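Local coordinates for protein ArtJ (Geobacillus stearothermophilus, PDB 2PVU) that binds arginine, lysine and histidine as the substrate-binding protein of an ATP-binding cassette transport system for basic amino acids, at residues K43-T48 with K99-G104; F120-F125 with K239-L244; V130-Q135 with M183-G188. All coordinates share one frame; numbering follows the deposited sequence.

Overall arrangement
Contacts 1 and 2 are neighbours in one lobe of the two-lobed binding protein, and contact 3 lies in the other, on the far side of the chain's centre. The first two have centres 15 Å apart and touch where Met103 CE meets Val240 CG2 at 3.8 Å. Contact 3 is centred 33 Å from contact 1 and 34 Å from contact 2; its nearest atoms remain about 17 Å and 11 Å away. In sequence it is nested within the loop closed by contact 2. The bound lysine lies about 8 Å from the side chain of Tyr124, 13 Å from that of Leu132 and 11 Å from Gly104. No segment residue lines its pocket, which the contacts flank.

Contact 1 of 3, residues K43-T48 with K99-G104; sequences KVVVGT and KEVDMG
Val46 pairs with Met103 and Gly47 with Gly104 as parallel strand neighbours, both at a CA-CA spacing of 4.7 Å, while the end-to-end directions of the touching parts differ by 67° because 99-104 enters the sheet from a loop. The strand bond runs from Gly47 N to Met103 O at 2.9 Å. One step earlier Val45 O receives Asp102 N at 2.8 Å, in the carbonyl plane, and a weak second bond from Met103 N.

Asp102 also returns a side-chain bond to the same residue: its OD2 accepts Val45 N at 2.9 Å, nearly straight at 171°, on the anti side of the carboxylate. Its CG lies beside its own backbone N (chi1 -63°), which folds the carboxylate back along the strand, and a water donates to both OD2 and Lys43 O. Two donors thus grip OD2, and Asp102 extends the pairing one residue ahead of the first bridge.

Among the apolar groups, Val44 CG1 lies 3.7 Å from Asp102 CB. The side chains of Val46 and Met103 run side by side in the same direction, CG2 to SD 4.1 Å, on the face covered by Leu71 of helix 66-78. Val101 CG1 sits 3.6 Å from Gly47 N, against a glycine with no side chain, and its CG2 meets Val45 CG1 with the two side chains at about a right angle.

Strand 44-48 is central in the parallel sheet, between 82-86 and 103-104. This 2-1-3 strand order with intervening helices 66-78 and 89-98 is the alpha/beta core of a lobe in extracellular solute-binding proteins (periplasmic-binding-protein-like fold).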
loop_
_atom_site.group_PDB
_atom_site.type_symbol
_atom_site.label_atom_id
_atom_site.label_comp_id
_atom_site.label_asym_id
_atom_site.label_seq_id
_atom_site.Cartn_x
_atom_site.Cartn_y
_atom_site.Cartn_z
ATOM N N LYS A 43 -11.913 4.762 21.172
ATOM C CA LYS A 43 -10.676 4.727 20.455
ATOM C C LYS A 43 -10.955 5.124 19.021
ATOM O O LYS A 43 -12.036 4.855 18.475
ATOM C CB LYS A 43 -10.110 3.304 20.486
ATOM C CG LYS A 43 -9.651 2.826 21.906
ATOM C CD LYS A 43 -9.229 1.347 21.825
ATOM C CE LYS A 43 -8.547 0.762 23.097
ATOM N NZ LYS A 43 -8.477 1.740 24.190
ATOM N N VAL A 44 -9.947 5.698 18.386
ATOM C CA VAL A 44 -9.990 5.857 16.947
ATOM C C VAL A 44 -9.963 4.466 16.295
ATOM O O VAL A 44 -9.142 3.614 16.654
ATOM C CB VAL A 44 -8.768 6.671 16.427
ATOM C CG1 VAL A 44 -8.838 6.788 14.900
ATOM C CG2 VAL A 44 -8.760 8.037 17.099
ATOM N N VAL A 45 -10.858 4.248 15.336
ATOM C CA VAL A 45 -10.929 2.967 14.656
ATOM C C VAL A 45 -10.144 3.100 13.371
ATOM O O VAL A 45 -10.557 3.842 12.444
ATOM C CB VAL A 45 -12.389 2.550 14.352
ATOM C CG1 VAL A 45 -12.439 1.212 13.613
ATOM C CG2 VAL A 45 -13.185 2.482 15.665
ATOM N N VAL A 46 -9.052 2.335 13.273
ATOM C CA VAL A 46 -8.185 2.437 12.097
ATOM C C VAL A 46 -8.286 1.131 11.297
ATOM O O VAL A 46 -8.080 0.071 11.857
ATOM C CB VAL A 46 -6.679 2.679 12.478
ATOM C CG1 VAL A 46 -5.851 2.955 11.191
ATOM C CG2 VAL A 46 -6.515 3.820 13.474
ATOM N N GLY A 47 -8.664 1.212 10.022
ATOM C CA GLY A 47 -8.733 0.009 9.169
ATOM C C GLY A 47 -7.526 -0.200 8.284
ATOM O O GLY A 47 -6.817 0.750 7.920
ATOM N N THR A 48 -7.324 -1.455 7.876
ATOM C CA THR A 48 -6.217 -1.834 6.996
ATOM C C THR A 48 -6.561 -3.141 6.285
ATOM O O THR A 48 -7.509 -3.855 6.671
ATOM C CB THR A 48 -4.886 -1.980 7.785
ATOM O OG1 THR A 48 -3.758 -1.993 6.882
ATOM C CG2 THR A 48 -4.863 -3.262 8.681
ATOM N N LYS A 99 -18.151 6.189 7.538
ATOM C CA LYS A 99 -17.456 6.620 8.770
ATOM C C LYS A 99 -17.498 5.566 9.894
ATOM O O LYS A 99 -17.243 5.881 11.068
ATOM C CB LYS A 99 -17.921 8.005 9.282
ATOM C CG LYS A 99 -17.925 9.118 8.235
ATOM C CD LYS A 99 -18.520 10.406 8.813
ATOM C CE LYS A 99 -18.635 11.506 7.771
ATOM N NZ LYS A 99 -19.769 12.448 8.125
ATOM N N GLU A 100 -17.759 4.306 9.537
ATOM C CA GLU A 100 -17.617 3.232 10.520
ATOM C C GLU A 100 -16.154 3.062 10.934
ATOM O O GLU A 100 -15.854 2.672 12.072
ATOM C CB GLU A 100 -18.196 1.902 10.008
ATOM C CG GLU A 100 -18.364 0.917 11.172
ATOM C CD GLU A 100 -19.081 -0.356 10.801
ATOM O OE1 GLU A 100 -19.381 -0.577 9.603
ATOM O OE2 GLU A 100 -19.333 -1.146 11.742
ATOM N N VAL A 101 -15.237 3.366 10.011
ATOM C CA VAL A 101 -13.839 3.409 10.320
ATOM C C VAL A 101 -13.431 4.894 10.262
ATOM O O VAL A 101 -13.909 5.638 9.374
ATOM C CB VAL A 101 -13.103 2.495 9.307
ATOM C CG1 VAL A 101 -11.697 2.855 9.140
ATOM C CG2 VAL A 101 -13.280 1.036 9.703
ATOM N N ASP A 102 -12.602 5.327 11.211
ATOM C CA ASP A 102 -12.238 6.743 11.337
ATOM C C ASP A 102 -11.021 7.136 10.476
ATOM O O ASP A 102 -10.787 8.329 10.217
ATOM C CB ASP A 102 -11.908 7.070 12.792
ATOM C CG ASP A 102 -13.105 6.887 13.702
ATOM O OD1 ASP A 102 -14.215 7.344 13.337
ATOM O OD2 ASP A 102 -12.935 6.233 14.737
ATOM N N MET A 103 -10.242 6.142 10.098
ATOM C CA MET A 103 -8.897 6.352 9.553
ATOM C C MET A 103 -8.451 5.060 8.910
ATOM O O MET A 103 -8.897 3.968 9.324
ATOM C CB MET A 103 -7.942 6.647 10.739
ATOM C CG MET A 103 -6.542 7.034 10.321
ATOM S SD MET A 103 -5.613 7.457 11.808
ATOM C CE MET A 103 -4.021 7.687 11.033
ATOM N N GLY A 104 -7.578 5.175 7.911
ATOM C CA GLY A 104 -6.980 3.988 7.323
ATOM C C GLY A 104 -5.492 4.166 7.125
ATOM O O GLY A 104 -5.009 5.283 6.903
HETATM O O HOH W 1 -13.700 6.383 17.225
#

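Contact 2 of 3, residues F120-F125 with K239-L244; sequences FSDPYF and KVDEAL
Asp122 and Asp241 supply the polar part of this contact between a loop and a helix. Asp122 N donates to Asp241 OD1 at 2.9 Å, with an N-H...O angle of 162°; the donor comes from the syn side but tilted out of the carboxylate plane. The same oxygen also lies close to Ser121 CA. Ser121 OG reaches forward to Asp122 O at 2.8 Å, inside the loop, and is bonded to Met228 N as well.

The two carboxylates stack, their planes 15° apart, with Asp122 OD2 over Asp241 CG at 3.3 Å. Asp122 OD2 and Asp241 OD1, both acceptors, are 3.5 Å apart, so this is a close approach of like charges and not a bond. Two features probably ease it: Lys237 NZ forms a salt bridge with Asp241 OD2, and a water donates both to Asp122 OD2 and to the backbone Asp241 O. The crowding could still raise the proton affinity of one acid.

Van der Waals contact is made by Leu244, whose CG is anti to its backbone N (chi1 177°), directing the methyls to the loop. CD2 rests 3.6 Å from Asp122 O and near Pro123 O, while the apolar pair is Leu244 CD1 with Tyr124 CB at 4.0 Å. Val240 CG1 touches Ser121 CB at 4.2 Å, one turn earlier on the helix.

The loop links strands 118-120 and 125-134 and lies against helix 237-249. Val240 also packs on Met228 and Phe230 of strand 224-231, and the Tyr124 ring reaches helix 66-78, where its OH bonds Asp67 OD1.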
loop_
_atom_site.group_PDB
_atom_site.type_symbol
_atom_site.label_atom_id
_atom_site.label_comp_id
_atom_site.label_asym_id
_atom_site.label_seq_id
_atom_site.Cartn_x
_atom_site.Cartn_y
_atom_site.Cartn_z
ATOM N N PHE A 120 -6.483 12.931 2.847
ATOM C CA PHE A 120 -5.214 12.235 3.129
ATOM C C PHE A 120 -4.322 13.040 4.031
ATOM O O PHE A 120 -4.358 14.298 4.000
ATOM C CB PHE A 120 -4.431 11.977 1.824
ATOM C CG PHE A 120 -5.054 10.903 0.928
ATOM C CD1 PHE A 120 -4.752 9.573 1.135
ATOM C CD2 PHE A 120 -5.951 11.231 -0.067
ATOM C CE1 PHE A 120 -5.293 8.544 0.324
ATOM C CE2 PHE A 120 -6.509 10.204 -0.889
ATOM C CZ PHE A 120 -6.197 8.883 -0.680
ATOM N N SER A 121 -3.495 12.326 4.807
ATOM C CA SER A 121 -2.378 12.943 5.509
ATOM C C SER A 121 -1.333 13.441 4.486
ATOM O O SER A 121 -1.418 13.106 3.272
ATOM C CB SER A 121 -1.723 11.910 6.462
ATOM O OG SER A 121 -0.949 10.941 5.739
ATOM N N ASP A 122 -0.358 14.227 4.964
ATOM C CA ASP A 122 0.871 14.466 4.204
ATOM C C ASP A 122 1.514 13.122 3.831
ATOM O O ASP A 122 1.325 12.127 4.534
ATOM C CB ASP A 122 1.861 15.303 5.019
ATOM C CG ASP A 122 1.312 16.668 5.357
ATOM O OD1 ASP A 122 0.716 17.311 4.464
ATOM O OD2 ASP A 122 1.505 17.117 6.504
ATOM N N PRO A 123 2.283 13.091 2.741
ATOM C CA PRO A 123 2.823 11.765 2.345
ATOM C C PRO A 123 3.804 11.201 3.341
ATOM O O PRO A 123 4.531 11.947 3.998
ATOM C CB PRO A 123 3.538 12.036 1.025
ATOM C CG PRO A 123 3.504 13.481 0.767
ATOM C CD PRO A 123 2.641 14.173 1.798
ATOM N N TYR A 124 3.841 9.889 3.458
ATOM C CA TYR A 124 4.819 9.268 4.349
ATOM C C TYR A 124 5.697 8.239 3.662
ATOM O O TYR A 124 6.504 7.583 4.320
ATOM C CB TYR A 124 4.106 8.639 5.584
ATOM C CG TYR A 124 3.287 7.367 5.282
ATOM C CD1 TYR A 124 3.903 6.117 5.128
ATOM C CD2 TYR A 124 1.902 7.439 5.140
ATOM C CE1 TYR A 124 3.147 4.925 4.833
ATOM C CE2 TYR A 124 1.130 6.276 4.827
ATOM C CZ TYR A 124 1.737 5.046 4.688
ATOM O OH TYR A 124 0.968 3.930 4.407
ATOM N N PHE A 125 5.542 8.035 2.361
ATOM C CA PHE A 125 6.366 7.006 1.648
ATOM C C PHE A 125 6.277 7.321 0.170
ATOM O O PHE A 125 5.269 7.860 -0.269
ATOM C CB PHE A 125 5.748 5.610 1.899
ATOM C CG PHE A 125 6.750 4.492 1.847
ATOM C CD1 PHE A 125 7.499 4.179 2.981
ATOM C CD2 PHE A 125 6.950 3.768 0.673
ATOM C CE1 PHE A 125 8.459 3.121 2.938
ATOM C CE2 PHE A 125 7.894 2.705 0.622
ATOM C CZ PHE A 125 8.648 2.402 1.776
ATOM N N LYS A 239 -4.084 16.586 13.475
ATOM C CA LYS A 239 -3.317 15.924 14.537
ATOM C C LYS A 239 -2.359 14.883 13.980
ATOM O O LYS A 239 -1.204 14.788 14.414
ATOM C CB LYS A 239 -4.261 15.276 15.562
ATOM C CG LYS A 239 -4.766 16.284 16.583
ATOM C CD LYS A 239 -5.632 15.606 17.664
ATOM C CE LYS A 239 -6.057 16.611 18.681
ATOM N NZ LYS A 239 -6.832 16.004 19.844
ATOM N N VAL A 240 -2.828 14.113 13.004
ATOM C CA VAL A 240 -1.997 13.092 12.382
ATOM C C VAL A 240 -0.868 13.786 11.579
ATOM O O VAL A 240 0.275 13.354 11.664
ATOM C CB VAL A 240 -2.829 12.090 11.528
ATOM C CG1 VAL A 240 -1.915 11.207 10.630
ATOM C CG2 VAL A 240 -3.682 11.171 12.441
ATOM N N ASP A 241 -1.176 14.844 10.816
ATOM C CA ASP A 241 -0.113 15.583 10.085
ATOM C C ASP A 241 0.972 16.137 11.009
ATOM O O ASP A 241 2.167 16.041 10.719
ATOM C CB ASP A 241 -0.718 16.719 9.215
ATOM C CG ASP A 241 -1.363 16.199 7.961
ATOM O OD1 ASP A 241 -1.063 15.038 7.613
ATOM O OD2 ASP A 241 -2.141 16.958 7.301
ATOM N N GLU A 242 0.565 16.711 12.144
ATOM C CA GLU A 242 1.542 17.254 13.085
ATOM C C GLU A 242 2.351 16.100 13.712
ATOM O O GLU A 242 3.576 16.222 13.883
ATOM C CB GLU A 242 0.848 18.112 14.164
ATOM C CG GLU A 242 1.763 18.599 15.299
ATOM C CD GLU A 242 2.834 19.584 14.835
ATOM O OE1 GLU A 242 2.757 20.101 13.690
ATOM O OE2 GLU A 242 3.759 19.866 15.648
ATOM N N ALA A 243 1.679 14.997 14.042
ATOM C CA ALA A 243 2.354 13.853 14.674
ATOM C C ALA A 243 3.366 13.226 13.714
ATOM O O ALA A 243 4.473 12.806 14.122
ATOM C CB ALA A 243 1.346 12.819 15.080
ATOM N N LEU A 244 2.961 13.077 12.451
ATOM C CA LEU A 244 3.886 12.535 11.452
ATOM C C LEU A 244 5.166 13.402 11.345
ATOM O O LEU A 244 6.284 12.866 11.266
ATOM C CB LEU A 244 3.189 12.454 10.083
ATOM C CG LEU A 244 4.009 11.980 8.861
ATOM C CD1 LEU A 244 4.617 10.584 9.040
ATOM C CD2 LEU A 244 3.155 11.996 7.582
HETATM O O HOH W 2 3.138 15.870 8.110
#

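Contact 3 of 3, residues V130-Q135 with M183-G188; sequences VILVKQ and MELLNG
Lys134 NZ gives a hydrogen bond to Leu186 O at 2.8 Å, close to the end of helix 178-186. The ammonium group approaches from above the carbonyl plane, 49° out of it, and therefore not on a lone pair; the C=O...N angle is 126°. Its CE carbon lies 3.2 Å from Leu185 O, so the end of the lysine rests across two successive carbonyls. A chain extended beyond CG carries NZ across from the strand to the helix. The positive charge would probably suit the C-terminal helix end, where the dipole is negative. A methionine in place of Lys134 would probably leave Leu186 O without this donor and the helix end without its nearby positive charge.

Deeper in, Leu185 meets Leu132: CD2 of Leu185 sits 3.7 Å from Leu132 CG and 3.6 Å from Leu132 O. With its CG anti to the backbone N, Leu185 sends both methyls to the strand, and the two leucine side chains meet at a slant. This is helix 178-186 packed on strands 125-134 and 192-196 of the second lobe, an alpha/beta arrangement as in other family 3 solute-binding proteins.

In the next shell, Asn187, the first residue past the helix, donates from ND2 to Glu184 OE2 at 2.8 Å with an angle of 168°, and its OD1 accepts Gly189 N. Gly188 N bonds Leu185 O, and Gly188 has a positive phi, a turn that suits glycine. Leu132 packs on Val204 of helix 197-206, and Leu185 on Val193 of strand 192-196, whose backbone pairs with Leu132.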
loop_
_atom_site.group_PDB
_atom_site.type_symbol
_atom_site.label_atom_id
_atom_site.label_comp_id
_atom_site.label_asym_id
_atom_site.label_seq_id
_atom_site.Cartn_x
_atom_site.Cartn_y
_atom_site.Cartn_z
ATOM N N VAL A 130 5.416 -1.793 -10.259
ATOM C CA VAL A 130 6.415 -2.551 -11.001
ATOM C C VAL A 130 5.692 -3.756 -11.554
ATOM O O VAL A 130 4.572 -4.031 -11.167
ATOM C CB VAL A 130 7.583 -3.006 -10.063
ATOM C CG1 VAL A 130 8.391 -1.799 -9.490
ATOM C CG2 VAL A 130 7.059 -3.859 -8.970
ATOM N N ILE A 131 6.381 -4.521 -12.390
ATOM C CA ILE A 131 5.840 -5.776 -12.907
ATOM C C ILE A 131 6.522 -6.948 -12.220
ATOM O O ILE A 131 7.757 -7.008 -12.113
ATOM C CB ILE A 131 6.076 -5.863 -14.414
ATOM C CG1 ILE A 131 5.407 -4.690 -15.106
ATOM C CG2 ILE A 131 5.550 -7.207 -15.035
ATOM C CD1 ILE A 131 6.054 -4.351 -16.461
ATOM N N LEU A 132 5.714 -7.880 -11.748
ATOM C CA LEU A 132 6.219 -9.094 -11.155
ATOM C C LEU A 132 5.918 -10.252 -12.133
ATOM O O LEU A 132 4.792 -10.412 -12.565
ATOM C CB LEU A 132 5.521 -9.332 -9.807
ATOM C CG LEU A 132 5.936 -10.538 -8.976
ATOM C CD1 LEU A 132 7.348 -10.415 -8.415
ATOM C CD2 LEU A 132 4.950 -10.686 -7.848
ATOM N N VAL A 133 6.934 -11.030 -12.460
ATOM C CA VAL A 133 6.814 -12.137 -13.427
ATOM C C VAL A 133 7.637 -13.336 -12.949
ATOM O O VAL A 133 8.476 -13.212 -12.060
ATOM C CB VAL A 133 7.328 -11.740 -14.857
ATOM C CG1 VAL A 133 6.384 -10.739 -15.554
ATOM C CG2 VAL A 133 8.794 -11.226 -14.837
ATOM N N LYS A 134 7.393 -14.502 -13.540
ATOM C CA LYS A 134 8.274 -15.631 -13.314
ATOM C C LYS A 134 9.585 -15.394 -14.049
ATOM O O LYS A 134 9.609 -14.764 -15.109
ATOM C CB LYS A 134 7.626 -16.913 -13.821
ATOM C CG LYS A 134 6.422 -17.332 -13.005
ATOM C CD LYS A 134 5.917 -18.690 -13.471
ATOM C CE LYS A 134 4.775 -19.143 -12.549
ATOM N NZ LYS A 134 4.207 -20.497 -12.878
ATOM N N GLN A 135 10.691 -15.870 -13.489
ATOM C CA GLN A 135 11.944 -15.793 -14.233
ATOM C C GLN A 135 11.698 -16.662 -15.463
ATOM O O GLN A 135 11.046 -17.707 -15.373
ATOM C CB GLN A 135 13.116 -16.327 -13.416
ATOM C CG GLN A 135 13.542 -15.405 -12.263
ATOM C CD GLN A 135 14.298 -16.152 -11.164
ATOM O OE1 GLN A 135 14.219 -15.786 -9.989
ATOM N NE2 GLN A 135 15.000 -17.226 -11.537
ATOM N N MET A 183 -0.438 -15.450 -6.000
ATOM C CA MET A 183 -0.777 -16.864 -6.135
ATOM C C MET A 183 -1.213 -17.223 -7.552
ATOM O O MET A 183 -0.865 -18.311 -8.040
ATOM C CB MET A 183 -1.848 -17.274 -5.112
ATOM C CG MET A 183 -1.363 -17.197 -3.671
ATOM S SD MET A 183 -2.557 -17.681 -2.402
ATOM C CE MET A 183 -1.396 -18.012 -1.067
ATOM N N GLU A 184 -1.975 -16.331 -8.207
ATOM C CA GLU A 184 -2.431 -16.595 -9.589
ATOM C C GLU A 184 -1.263 -16.454 -10.586
ATOM O O GLU A 184 -1.309 -17.024 -11.661
ATOM C CB GLU A 184 -3.600 -15.674 -10.018
ATOM C CG GLU A 184 -5.012 -16.144 -9.589
ATOM C CD GLU A 184 -5.445 -17.521 -10.176
ATOM O OE1 GLU A 184 -5.985 -17.616 -11.309
ATOM O OE2 GLU A 184 -5.308 -18.498 -9.453
ATOM N N LEU A 185 -0.254 -15.647 -10.244
ATOM C CA LEU A 185 0.995 -15.619 -11.034
ATOM C C LEU A 185 1.702 -16.970 -10.897
ATOM O O LEU A 185 2.098 -17.577 -11.884
ATOM C CB LEU A 185 1.926 -14.489 -10.566
ATOM C CG LEU A 185 3.271 -14.418 -11.271
ATOM C CD1 LEU A 185 3.089 -14.152 -12.805
ATOM C CD2 LEU A 185 4.145 -13.340 -10.589
ATOM N N LEU A 186 1.839 -17.448 -9.665
ATOM C CA LEU A 186 2.567 -18.691 -9.389
ATOM C C LEU A 186 1.942 -19.928 -10.061
ATOM O O LEU A 186 2.657 -20.800 -10.577
ATOM C CB LEU A 186 2.716 -18.907 -7.877
ATOM C CG LEU A 186 3.515 -17.854 -7.104
ATOM C CD1 LEU A 186 3.352 -18.160 -5.640
ATOM C CD2 LEU A 186 4.963 -17.844 -7.489
ATOM N N ASN A 187 0.616 -19.982 -10.106
ATOM C CA ASN A 187 -0.055 -21.149 -10.649
ATOM C C ASN A 187 -0.358 -21.018 -12.157
ATOM O O ASN A 187 -1.010 -21.889 -12.767
ATOM C CB ASN A 187 -1.309 -21.486 -9.829
ATOM C CG ASN A 187 -2.430 -20.467 -10.011
ATOM O OD1 ASN A 187 -2.473 -19.730 -11.005
ATOM N ND2 ASN A 187 -3.376 -20.464 -9.079
ATOM N N GLY A 188 0.141 -19.950 -12.756
ATOM C CA GLY A 188 -0.012 -19.731 -14.182
ATOM C C GLY A 188 -1.355 -19.170 -14.622
ATOM O O GLY A 188 -1.640 -19.100 -15.825
#